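Long-range contacts in D-galactonate dehydratase family member RspA (Pantoea ananatis, PDB 3T6C), which dehydrates D-gluconate to 2-dehydro-3-deoxy-D-gluconate with low activity in vitro, using one magnesium ion per subunit: residues H245-R250 and F269-P274; D273-E278 and I294-L299; I174-G179 and V241-D246. All coordinates share one frame; numbering follows the deposited sequence.

In the fold
All three contacts are buried and lie on one parallel run of strands in the enolase-type barrel, in the order 173-176, 242-246, 270-272, 294-296. Contact 3 joins the first two, contact 1 the middle pair, and contact 2 the loop after strand 270-272 to strand 294-296. Contacts 1 and 3 share His245 and Asp246; contacts 1 and 2 share Asp273 and Pro274. Each supplies one or two of the carboxylates on magnesium, Asp246, Glu272 and Glu298. Contacts 1 and 3 are both parallel strand pairings; contact 1 adds two metal-binding carboxylates, contact 3 a glutamine amide, and contact 2 rests on water and apolar side chains. Contacts 1 and 2 also meet a second subunit beside the active site.

Contact 1: residues H245-R250 and F269-P274; sequences HDAHER and FFLEDP. With MG (magnesium ion), chain C; GCO (D-gluconic acid), chain D.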
loop_
_atom_site.group_PDB
_atom_site.type_symbol
_atom_site.label_atom_id
_atom_site.label_comp_id
_atom_site.label_asym_id
_atom_site.label_seq_id
_atom_site.Cartn_x
_atom_site.Cartn_y
_atom_site.Cartn_z
ATOM N N HIS A 245 -2.872 17.697 27.667
ATOM C CA HIS A 245 -4.286 17.409 27.923
ATOM C C HIS A 245 -4.534 15.923 27.692
ATOM O O HIS A 245 -3.968 15.345 26.754
ATOM C CB HIS A 245 -5.243 18.253 27.031
ATOM C CG HIS A 245 -6.690 18.002 27.345
ATOM N ND1 HIS A 245 -7.277 18.406 28.537
ATOM C CD2 HIS A 245 -7.631 17.296 26.673
ATOM C CE1 HIS A 245 -8.542 17.987 28.549
ATOM N NE2 HIS A 245 -8.776 17.308 27.441
ATOM N N ASP A 246 -5.376 15.323 28.535
ATOM C CA ASP A 246 -5.705 13.896 28.414
ATOM C C ASP A 246 -7.171 13.737 28.006
ATOM O O ASP A 246 -8.101 14.048 28.814
ATOM C CB ASP A 246 -5.452 13.241 29.796
ATOM C CG ASP A 246 -5.522 11.708 29.776
ATOM O OD1 ASP A 246 -5.990 11.094 28.788
ATOM O OD2 ASP A 246 -5.075 11.097 30.788
ATOM N N ALA A 247 -7.405 13.278 26.770
ATOM C CA ALA A 247 -8.791 13.062 26.305
ATOM C C ALA A 247 -9.375 11.790 26.907
ATOM O O ALA A 247 -10.581 11.642 26.926
ATOM C CB ALA A 247 -8.795 12.967 24.811
ATOM N N HIS A 248 -8.509 10.877 27.370
ATOM C CA HIS A 248 -8.939 9.696 28.164
ATOM C C HIS A 248 -10.053 8.901 27.505
ATOM O O HIS A 248 -11.037 8.514 28.143
ATOM C CB HIS A 248 -9.349 10.129 29.574
ATOM C CG HIS A 248 -9.090 9.097 30.642
ATOM N ND1 HIS A 248 -9.887 7.982 30.815
ATOM C CD2 HIS A 248 -8.156 9.048 31.621
ATOM C CE1 HIS A 248 -9.449 7.282 31.853
ATOM N NE2 HIS A 248 -8.394 7.905 32.360
ATOM N N GLU A 249 -9.891 8.704 26.187
ATOM C CA GLU A 249 -10.807 7.903 25.320
ATOM C C GLU A 249 -12.298 8.316 25.425
ATOM O O GLU A 249 -13.162 7.497 25.120
ATOM C CB GLU A 249 -10.647 6.363 25.543
ATOM C CG GLU A 249 -10.969 5.837 26.991
ATOM C CD GLU A 249 -10.817 4.303 27.188
ATOM O OE1 GLU A 249 -10.416 3.606 26.229
ATOM O OE2 GLU A 249 -11.161 3.819 28.309
ATOM N N ARG A 250 -12.575 9.583 25.771
ATOM C CA ARG A 250 -13.946 9.983 26.107
ATOM C C ARG A 250 -14.763 10.488 24.936
ATOM O O ARG A 250 -15.896 10.927 25.133
ATOM C CB ARG A 250 -13.925 11.057 27.204
ATOM C CG ARG A 250 -13.526 10.526 28.553
ATOM C CD ARG A 250 -14.626 9.667 29.126
ATOM N NE ARG A 250 -14.346 9.166 30.491
ATOM C CZ ARG A 250 -15.126 9.347 31.551
ATOM N NH1 ARG A 250 -16.252 10.070 31.492
ATOM N NH2 ARG A 250 -14.775 8.765 32.703
ATOM N N PHE A 269 2.174 20.089 24.450
ATOM C CA PHE A 269 3.286 19.158 24.506
ATOM C C PHE A 269 2.792 17.779 24.034
ATOM O O PHE A 269 3.483 17.095 23.254
ATOM C CB PHE A 269 3.872 19.117 25.940
ATOM C CG PHE A 269 5.043 18.204 26.084
ATOM C CD1 PHE A 269 6.308 18.646 25.752
ATOM C CD2 PHE A 269 4.887 16.936 26.649
ATOM C CE1 PHE A 269 7.435 17.821 25.894
ATOM C CE2 PHE A 269 6.031 16.092 26.775
ATOM C CZ PHE A 269 7.278 16.549 26.388
ATOM N N PHE A 270 1.633 17.360 24.528
ATOM C CA PHE A 270 0.922 16.261 23.879
ATOM C C PHE A 270 -0.556 16.269 24.212
ATOM O O PHE A 270 -0.945 16.844 25.225
ATOM C CB PHE A 270 1.597 14.883 24.080
ATOM C CG PHE A 270 1.638 14.306 25.519
ATOM C CD1 PHE A 270 0.512 14.085 26.301
ATOM C CD2 PHE A 270 2.870 13.875 26.040
ATOM C CE1 PHE A 270 0.573 13.448 27.580
ATOM C CE2 PHE A 270 2.945 13.256 27.317
ATOM C CZ PHE A 270 1.808 13.045 28.087
ATOM N N LEU A 271 -1.343 15.649 23.340
ATOM C CA LEU A 271 -2.760 15.269 23.581
ATOM C C LEU A 271 -2.750 13.764 23.812
ATOM O O LEU A 271 -2.265 12.997 22.933
ATOM C CB LEU A 271 -3.613 15.619 22.364
ATOM C CG LEU A 271 -5.061 15.141 22.433
ATOM C CD1 LEU A 271 -5.793 15.848 23.629
ATOM C CD2 LEU A 271 -5.736 15.429 21.096
ATOM N N GLU A 272 -3.265 13.351 24.965
ATOM C CA GLU A 272 -3.122 11.952 25.392
ATOM C C GLU A 272 -4.440 11.167 25.182
ATOM O O GLU A 272 -5.573 11.695 25.360
ATOM C CB GLU A 272 -2.707 11.925 26.867
ATOM C CG GLU A 272 -2.613 10.554 27.533
ATOM C CD GLU A 272 -2.425 10.726 29.018
ATOM O OE1 GLU A 272 -2.017 11.851 29.450
ATOM O OE2 GLU A 272 -2.597 9.717 29.746
ATOM N N ASP A 273 -4.299 9.922 24.773
ATOM C CA ASP A 273 -5.387 8.942 24.613
ATOM C C ASP A 273 -6.579 9.496 23.835
ATOM O O ASP A 273 -7.731 9.440 24.282
ATOM C CB ASP A 273 -5.824 8.365 25.966
ATOM C CG ASP A 273 -4.746 7.428 26.595
ATOM O OD1 ASP A 273 -3.643 7.290 26.026
ATOM O OD2 ASP A 273 -5.000 6.824 27.686
ATOM N N PRO A 274 -6.304 10.011 22.637
ATOM C CA PRO A 274 -7.443 10.475 21.828
ATOM C C PRO A 274 -8.359 9.297 21.414
ATOM O O PRO A 274 -9.540 9.559 21.078
ATOM C CB PRO A 274 -6.738 11.040 20.575
ATOM C CG PRO A 274 -5.422 10.202 20.473
ATOM C CD PRO A 274 -5.010 10.233 21.960
HETATM MG MG MG C . -4.147 9.290 31.020
HETATM C C1 GCO D . -3.346 9.320 33.829
HETATM C C2 GCO D . -4.417 8.296 33.794
HETATM C C3 GCO D . -5.028 7.967 35.143
HETATM C C4 GCO D . -5.898 6.731 35.050
HETATM C C5 GCO D . -5.774 5.920 36.317
HETATM C C6 GCO D . -6.598 4.644 36.303
HETATM O O1A GCO D . -2.656 9.537 34.868
HETATM O O1B GCO D . -3.023 9.884 32.732
HETATM O O2 GCO D . -5.285 8.578 32.728
HETATM O O3 GCO D . -5.741 9.084 35.525
HETATM O O4 GCO D . -7.236 7.157 34.862
HETATM O O5 GCO D . -4.445 5.598 36.498
HETATM O O6 GCO D . -6.467 3.849 37.465
HETATM O O HOH W 1 -5.562 8.626 29.622
#
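Asp246 and Glu272 stand side by side on one face, at the C-terminal ends of two parallel strands of the enolase-superfamily barrel, joined as a beta-alpha-beta unit through helix 253-262. Backbone hydrogen bonds set the register: Glu272 N donates to His245 O at 2.8 Å, and Ala247 N to Glu272 O at the same length. Beyond the strands the turn 247-250, of type I', is tied down by Glu249 N to Asp273 O (3.0 Å).

On the face opposite the metal ligands, Leu271 CD1 comes up to the edge of the His245 ring, 3.8 Å from CD2 and in the ring plane, while NE2 of that ring bonds Tyr222.

The charged face holds the magnesium site. Both ligand side chains set CG anti to the backbone N (chi1 -170° and 175°), and the carboxylates stack with planes 23° apart. Asp246 OD2 and Glu272 OE2 approach to 3.0 Å, a closeness made tolerable by the ion they both bind and probably by Arg319, bonded to OE2. His248, a proton donor/acceptor by similarity, places NE2 2.9 Å from gluconate O4. A metal-bound water donates to Asp246 OD1 (2.6 Å) and to Asp273 OD2 (2.7 Å).

Contact 2: residues D273-E278 and I294-L299; sequences DPVAPE and IAMGEL. With MG (magnesium ion), chain C; GCO (D-gluconic acid), chain D.
OD1 of Asp273 is gripped by a weak hydrogen bond from Gly297 N (3.3 Å) and by a water 2.7 Å away that also accepts a bond from Glu298 N. The other carboxylate oxygen, OD2, takes a weak bond from a second water, which accepts from Leu299 N and, weakly, from Gly297 N. With CG beside its own backbone N (chi1 -70°), Asp273 brings its carboxylate to the backbone of the loop 297-299 and ties itself there largely through solvent. The backbone adds a firmer link, Asp273 N to Ala295 O, 2.8 Å long and nearly straight at 161°.

Glu298 turns its carboxylate toward the metal. OE1 binds magnesium at 2.2 Å, and OE2 lies 2.6 Å from gluconate O2 while also bonding Tyr103 of a second subunit. The acid groups of Asp273 and Glu298 stand at 66° to one another, and the waters between them probably soften their mutual repulsion.

Away from the metal the contact is apolar. Met296 bends at chi2 and chi3, which brings SD against Pro274 CD (3.7 Å) and CE against Val275 CG2. Pro274 CG also meets Ile294 CG2. Farther along, Pro277 lays CG 3.6 Å from Leu299 CB, the two side chains crossing at about a right angle.

A metal-binding glutamate just beyond a strand's C-terminal end, here linked through water to the loop after the preceding strand, belongs to the magnesium site of the enolase-superfamily barrel.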
loop_
_atom_site.group_PDB
_atom_site.type_symbol
_atom_site.label_atom_id
_atom_site.label_comp_id
_atom_site.label_asym_id
_atom_site.label_seq_id
_atom_site.Cartn_x
_atom_site.Cartn_y
_atom_site.Cartn_z
ATOM N N ASP A 273 -4.299 9.922 24.773
ATOM C CA ASP A 273 -5.387 8.942 24.613
ATOM C C ASP A 273 -6.579 9.496 23.835
ATOM O O ASP A 273 -7.731 9.440 24.282
ATOM C CB ASP A 273 -5.824 8.365 25.966
ATOM C CG ASP A 273 -4.746 7.428 26.595
ATOM O OD1 ASP A 273 -3.643 7.290 26.026
ATOM O OD2 ASP A 273 -5.000 6.824 27.686
ATOM N N PRO A 274 -6.304 10.011 22.637
ATOM C CA PRO A 274 -7.443 10.475 21.828
ATOM C C PRO A 274 -8.359 9.297 21.414
ATOM O O PRO A 274 -9.540 9.559 21.078
ATOM C CB PRO A 274 -6.738 11.040 20.575
ATOM C CG PRO A 274 -5.422 10.202 20.473
ATOM C CD PRO A 274 -5.010 10.233 21.960
ATOM N N VAL A 275 -7.851 8.052 21.433
ATOM C CA VAL A 275 -8.676 6.880 21.116
ATOM C C VAL A 275 -8.449 5.793 22.184
ATOM O O VAL A 275 -7.403 5.739 22.851
ATOM C CB VAL A 275 -8.441 6.268 19.708
ATOM C CG1 VAL A 275 -8.703 7.326 18.610
ATOM C CG2 VAL A 275 -7.025 5.716 19.584
ATOM N N ALA A 276 -9.440 4.920 22.301
ATOM C CA ALA A 276 -9.345 3.696 23.089
ATOM C C ALA A 276 -8.372 2.733 22.388
ATOM O O ALA A 276 -8.189 2.813 21.174
ATOM C CB ALA A 276 -10.735 3.066 23.074
ATOM N N PRO A 277 -7.783 1.769 23.135
ATOM C CA PRO A 277 -6.949 0.758 22.444
ATOM C C PRO A 277 -7.712 0.032 21.358
ATOM O O PRO A 277 -7.128 -0.267 20.305
ATOM C CB PRO A 277 -6.611 -0.235 23.580
ATOM C CG PRO A 277 -6.608 0.619 24.792
ATOM C CD PRO A 277 -7.879 1.468 24.577
ATOM N N GLU A 278 -9.015 -0.191 21.556
ATOM C CA GLU A 278 -9.783 -0.926 20.569
ATOM C C GLU A 278 -9.981 -0.128 19.271
ATOM O O GLU A 278 -10.429 -0.711 18.275
ATOM C CB GLU A 278 -11.127 -1.309 21.177
ATOM C CG GLU A 278 -10.984 -2.281 22.379
ATOM C CD GLU A 278 -10.879 -1.612 23.768
ATOM O OE1 GLU A 278 -10.638 -0.385 23.864
ATOM O OE2 GLU A 278 -11.074 -2.352 24.754
ATOM N N ILE A 294 0.949 13.345 19.924
ATOM C CA ILE A 294 -0.010 12.378 20.456
ATOM C C ILE A 294 0.689 11.416 21.416
ATOM O O ILE A 294 1.733 10.878 21.103
ATOM C CB ILE A 294 -0.654 11.552 19.305
ATOM C CG1 ILE A 294 -1.473 12.481 18.375
ATOM C CG2 ILE A 294 -1.584 10.443 19.840
ATOM C CD1 ILE A 294 -2.617 13.232 19.053
ATOM N N ALA A 295 0.078 11.200 22.583
ATOM C CA ALA A 295 0.541 10.179 23.529
ATOM C C ALA A 295 -0.540 9.112 23.640
ATOM O O ALA A 295 -1.739 9.425 23.670
ATOM C CB ALA A 295 0.778 10.787 24.921
ATOM N N MET A 296 -0.114 7.837 23.720
ATOM C CA MET A 296 -1.063 6.742 23.899
ATOM C C MET A 296 -0.446 5.694 24.749
ATOM O O MET A 296 0.762 5.426 24.643
ATOM C CB MET A 296 -1.356 6.034 22.538
ATOM C CG MET A 296 -2.289 6.770 21.558
ATOM S SD MET A 296 -4.035 6.643 22.009
ATOM C CE MET A 296 -4.291 4.868 21.970
ATOM N N GLY A 297 -1.330 4.975 25.441
ATOM C CA GLY A 297 -0.977 3.639 25.894
ATOM C C GLY A 297 -0.964 3.234 27.342
ATOM O O GLY A 297 -0.522 2.119 27.619
ATOM N N GLU A 298 -1.438 4.063 28.255
ATOM C CA GLU A 298 -1.504 3.607 29.662
ATOM C C GLU A 298 -2.332 2.333 29.786
ATOM O O GLU A 298 -2.097 1.541 30.722
ATOM C CB GLU A 298 -2.071 4.705 30.608
ATOM C CG GLU A 298 -3.549 4.959 30.359
ATOM C CD GLU A 298 -4.063 6.211 31.061
ATOM O OE1 GLU A 298 -3.409 7.262 30.988
ATOM O OE2 GLU A 298 -5.121 6.169 31.701
ATOM N N LEU A 299 -3.295 2.126 28.884
ATOM C CA LEU A 299 -4.135 0.917 28.916
ATOM C C LEU A 299 -3.503 -0.315 28.246
ATOM O O LEU A 299 -4.068 -1.403 28.327
ATOM C CB LEU A 299 -5.490 1.191 28.219
ATOM C CG LEU A 299 -6.505 1.892 29.116
ATOM C CD1 LEU A 299 -7.662 2.453 28.271
ATOM C CD2 LEU A 299 -7.078 0.847 30.137
HETATM MG MG MG C . -4.147 9.290 31.020
HETATM C C1 GCO D . -3.346 9.320 33.829
HETATM C C2 GCO D . -4.417 8.296 33.794
HETATM C C3 GCO D . -5.028 7.967 35.143
HETATM C C4 GCO D . -5.898 6.731 35.050
HETATM C C5 GCO D . -5.774 5.920 36.317
HETATM C C6 GCO D . -6.598 4.644 36.303
HETATM O O1A GCO D . -2.656 9.537 34.868
HETATM O O1B GCO D . -3.023 9.884 32.732
HETATM O O2 GCO D . -5.285 8.578 32.728
HETATM O O3 GCO D . -5.741 9.084 35.525
HETATM O O4 GCO D . -7.236 7.157 34.862
HETATM O O5 GCO D . -4.445 5.598 36.498
HETATM O O6 GCO D . -6.467 3.849 37.465
HETATM O O HOH W 2 -4.106 4.205 26.628
HETATM O O HOH W 3 -2.019 7.019 28.219
HETATM O O HOH W 1 -5.562 8.626 29.622
#

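Contact 3: residues I174-G179 and V241-D246; sequences IRCQMG and VELLHD. With MG (magnesium ion), chain C; GCO (D-gluconic acid), chain D.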
loop_
_atom_site.group_PDB
_atom_site.type_symbol
_atom_site.label_atom_id
_atom_site.label_comp_id
_atom_site.label_asym_id
_atom_site.label_seq_id
_atom_site.Cartn_x
_atom_site.Cartn_y
_atom_site.Cartn_z
ATOM N N ILE A 174 2.755 20.975 32.463
ATOM C CA ILE A 174 1.522 20.951 33.259
ATOM C C ILE A 174 0.371 20.379 32.452
ATOM O O ILE A 174 0.076 20.895 31.343
ATOM C CB ILE A 174 1.186 22.373 33.725
ATOM C CG1 ILE A 174 2.356 22.882 34.601
ATOM C CG2 ILE A 174 -0.096 22.342 34.582
ATOM C CD1 ILE A 174 2.287 24.350 34.834
ATOM N N ARG A 175 -0.271 19.324 32.979
ATOM C CA ARG A 175 -1.487 18.796 32.339
ATOM C C ARG A 175 -2.678 19.607 32.844
ATOM O O ARG A 175 -2.821 19.780 34.057
ATOM C CB ARG A 175 -1.690 17.342 32.708
ATOM C CG ARG A 175 -2.844 16.726 31.912
ATOM C CD ARG A 175 -3.109 15.301 32.363
ATOM N NE ARG A 175 -3.960 15.291 33.553
ATOM C CZ ARG A 175 -4.554 14.182 33.965
ATOM N NH1 ARG A 175 -4.345 13.057 33.314
ATOM N NH2 ARG A 175 -5.412 14.189 34.992
ATOM N N CYS A 176 -3.532 20.056 31.945
ATOM C CA CYS A 176 -4.707 20.910 32.295
ATOM C C CYS A 176 -5.989 20.230 31.865
ATOM O O CYS A 176 -6.167 19.949 30.676
ATOM C CB CYS A 176 -4.619 22.285 31.603
ATOM S SG CYS A 176 -3.117 23.184 32.155
ATOM N N GLN A 177 -6.857 19.930 32.849
ATOM C CA GLN A 177 -8.181 19.379 32.627
ATOM C C GLN A 177 -9.170 20.360 33.242
ATOM O O GLN A 177 -8.802 21.143 34.154
ATOM C CB GLN A 177 -8.307 18.022 33.344
ATOM C CG GLN A 177 -7.212 16.993 33.063
ATOM C CD GLN A 177 -7.187 16.449 31.638
ATOM O OE1 GLN A 177 -6.145 16.511 30.978
ATOM N NE2 GLN A 177 -8.302 15.861 31.191
ATOM N N MET A 178 -10.419 20.298 32.813
ATOM C CA MET A 178 -11.420 21.108 33.493
ATOM C C MET A 178 -12.513 20.128 33.803
ATOM O O MET A 178 -13.263 19.736 32.918
ATOM C CB MET A 178 -11.863 22.223 32.531
ATOM C CG MET A 178 -12.792 23.236 33.152
ATOM S SD MET A 178 -13.064 24.613 31.960
ATOM C CE MET A 178 -13.905 23.758 30.628
ATOM N N GLY A 179 -12.646 19.764 35.083
ATOM C CA GLY A 179 -13.489 18.603 35.438
ATOM C C GLY A 179 -12.879 17.234 35.111
ATOM O O GLY A 179 -13.588 16.274 34.720
ATOM N N VAL A 241 5.591 27.860 28.877
ATOM C CA VAL A 241 5.272 26.672 29.652
ATOM C C VAL A 241 4.738 25.580 28.731
ATOM O O VAL A 241 4.035 25.865 27.765
ATOM C CB VAL A 241 4.217 27.021 30.764
ATOM C CG1 VAL A 241 2.915 27.468 30.153
ATOM C CG2 VAL A 241 4.020 25.863 31.730
ATOM N N GLU A 242 5.037 24.314 29.037
ATOM C CA GLU A 242 4.454 23.219 28.238
ATOM C C GLU A 242 3.152 22.738 28.849
ATOM O O GLU A 242 3.097 22.519 30.067
ATOM C CB GLU A 242 5.447 22.035 28.203
ATOM C CG GLU A 242 6.797 22.440 27.555
ATOM C CD GLU A 242 6.661 22.795 26.089
ATOM O OE1 GLU A 242 5.828 22.152 25.405
ATOM O OE2 GLU A 242 7.363 23.712 25.584
ATOM N N LEU A 243 2.121 22.583 28.017
ATOM C CA LEU A 243 0.786 22.260 28.516
ATOM C C LEU A 243 0.334 20.955 27.852
ATOM O O LEU A 243 0.605 20.702 26.677
ATOM C CB LEU A 243 -0.197 23.375 28.138
ATOM C CG LEU A 243 0.072 24.775 28.793
ATOM C CD1 LEU A 243 -1.034 25.758 28.329
ATOM C CD2 LEU A 243 0.176 24.746 30.298
ATOM N N LEU A 244 -0.328 20.106 28.618
ATOM C CA LEU A 244 -0.727 18.749 28.182
ATOM C C LEU A 244 -2.218 18.586 28.429
ATOM O O LEU A 244 -2.791 19.274 29.273
ATOM C CB LEU A 244 0.015 17.680 29.019
ATOM C CG LEU A 244 1.529 17.552 28.841
ATOM C CD1 LEU A 244 2.350 18.753 29.410
ATOM C CD2 LEU A 244 1.979 16.270 29.446
ATOM N N HIS A 245 -2.872 17.697 27.667
ATOM C CA HIS A 245 -4.286 17.409 27.923
ATOM C C HIS A 245 -4.534 15.923 27.692
ATOM O O HIS A 245 -3.968 15.345 26.754
ATOM C CB HIS A 245 -5.243 18.253 27.031
ATOM C CG HIS A 245 -6.690 18.002 27.345
ATOM N ND1 HIS A 245 -7.277 18.406 28.537
ATOM C CD2 HIS A 245 -7.631 17.296 26.673
ATOM C CE1 HIS A 245 -8.542 17.987 28.549
ATOM N NE2 HIS A 245 -8.776 17.308 27.441
ATOM N N ASP A 246 -5.376 15.323 28.535
ATOM C CA ASP A 246 -5.705 13.896 28.414
ATOM C C ASP A 246 -7.171 13.737 28.006
ATOM O O ASP A 246 -8.101 14.048 28.814
ATOM C CB ASP A 246 -5.452 13.241 29.796
ATOM C CG ASP A 246 -5.522 11.708 29.776
ATOM O OD1 ASP A 246 -5.990 11.094 28.788
ATOM O OD2 ASP A 246 -5.075 11.097 30.788
HETATM MG MG MG C . -4.147 9.290 31.020
HETATM C C1 GCO D . -3.346 9.320 33.829
HETATM C C2 GCO D . -4.417 8.296 33.794
HETATM C C3 GCO D . -5.028 7.967 35.143
HETATM C C4 GCO D . -5.898 6.731 35.050
HETATM C C5 GCO D . -5.774 5.920 36.317
HETATM C C6 GCO D . -6.598 4.644 36.303
HETATM O O1A GCO D . -2.656 9.537 34.868
HETATM O O1B GCO D . -3.023 9.884 32.732
HETATM O O2 GCO D . -5.285 8.578 32.728
HETATM O O3 GCO D . -5.741 9.084 35.525
HETATM O O4 GCO D . -7.236 7.157 34.862
HETATM O O5 GCO D . -4.445 5.598 36.498
HETATM O O6 GCO D . -6.467 3.849 37.465
HETATM O O HOH W 1 -5.562 8.626 29.622
#
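Gln177 and Asp246 are joined by a pair of hydrogen bonds: Asp246 N donates to Gln177 OE1 at 2.8 Å, in the carbonyl plane and on a lone pair, and Gln177 NE2 returns a bond to Asp246 O at 3.0 Å. One side-chain amide thereby satisfies both the N-H and the C=O of this magnesium ligand, just past the end of strand 173-176; NE2 also serves Met180 O. A bend at chi2 (-67°) carries the amide across to His245, where it lies nearly parallel to the imidazole, planes 6° apart, although the side chains cross obliquely.

ND1 of His245 donates to Cys176 O, 2.9 Å away and exactly in the ring plane. Upstream, ordinary parallel backbone bonds follow: Ile174 N to Glu242 O, Leu244 N to Ile174 O, and Cys176 N to Leu244 O, each 2.9 Å. Arg175 NH1 hydrogen-bonds Tyr181 OH and lies 3.3 Å from Asp246 OD2, where its charge probably helps balance the acids round the metal.

Apolar side chains meet on the face that carries Ile174 and Leu243. Ile174 CD1 meets Val241 CG2, and Cys176 SG approaches Leu243 CD2 (4.1 Å). Helices 156-168 and 219-237 pack over this side, while strand 145-151 continues the sheet beyond strand 173-176.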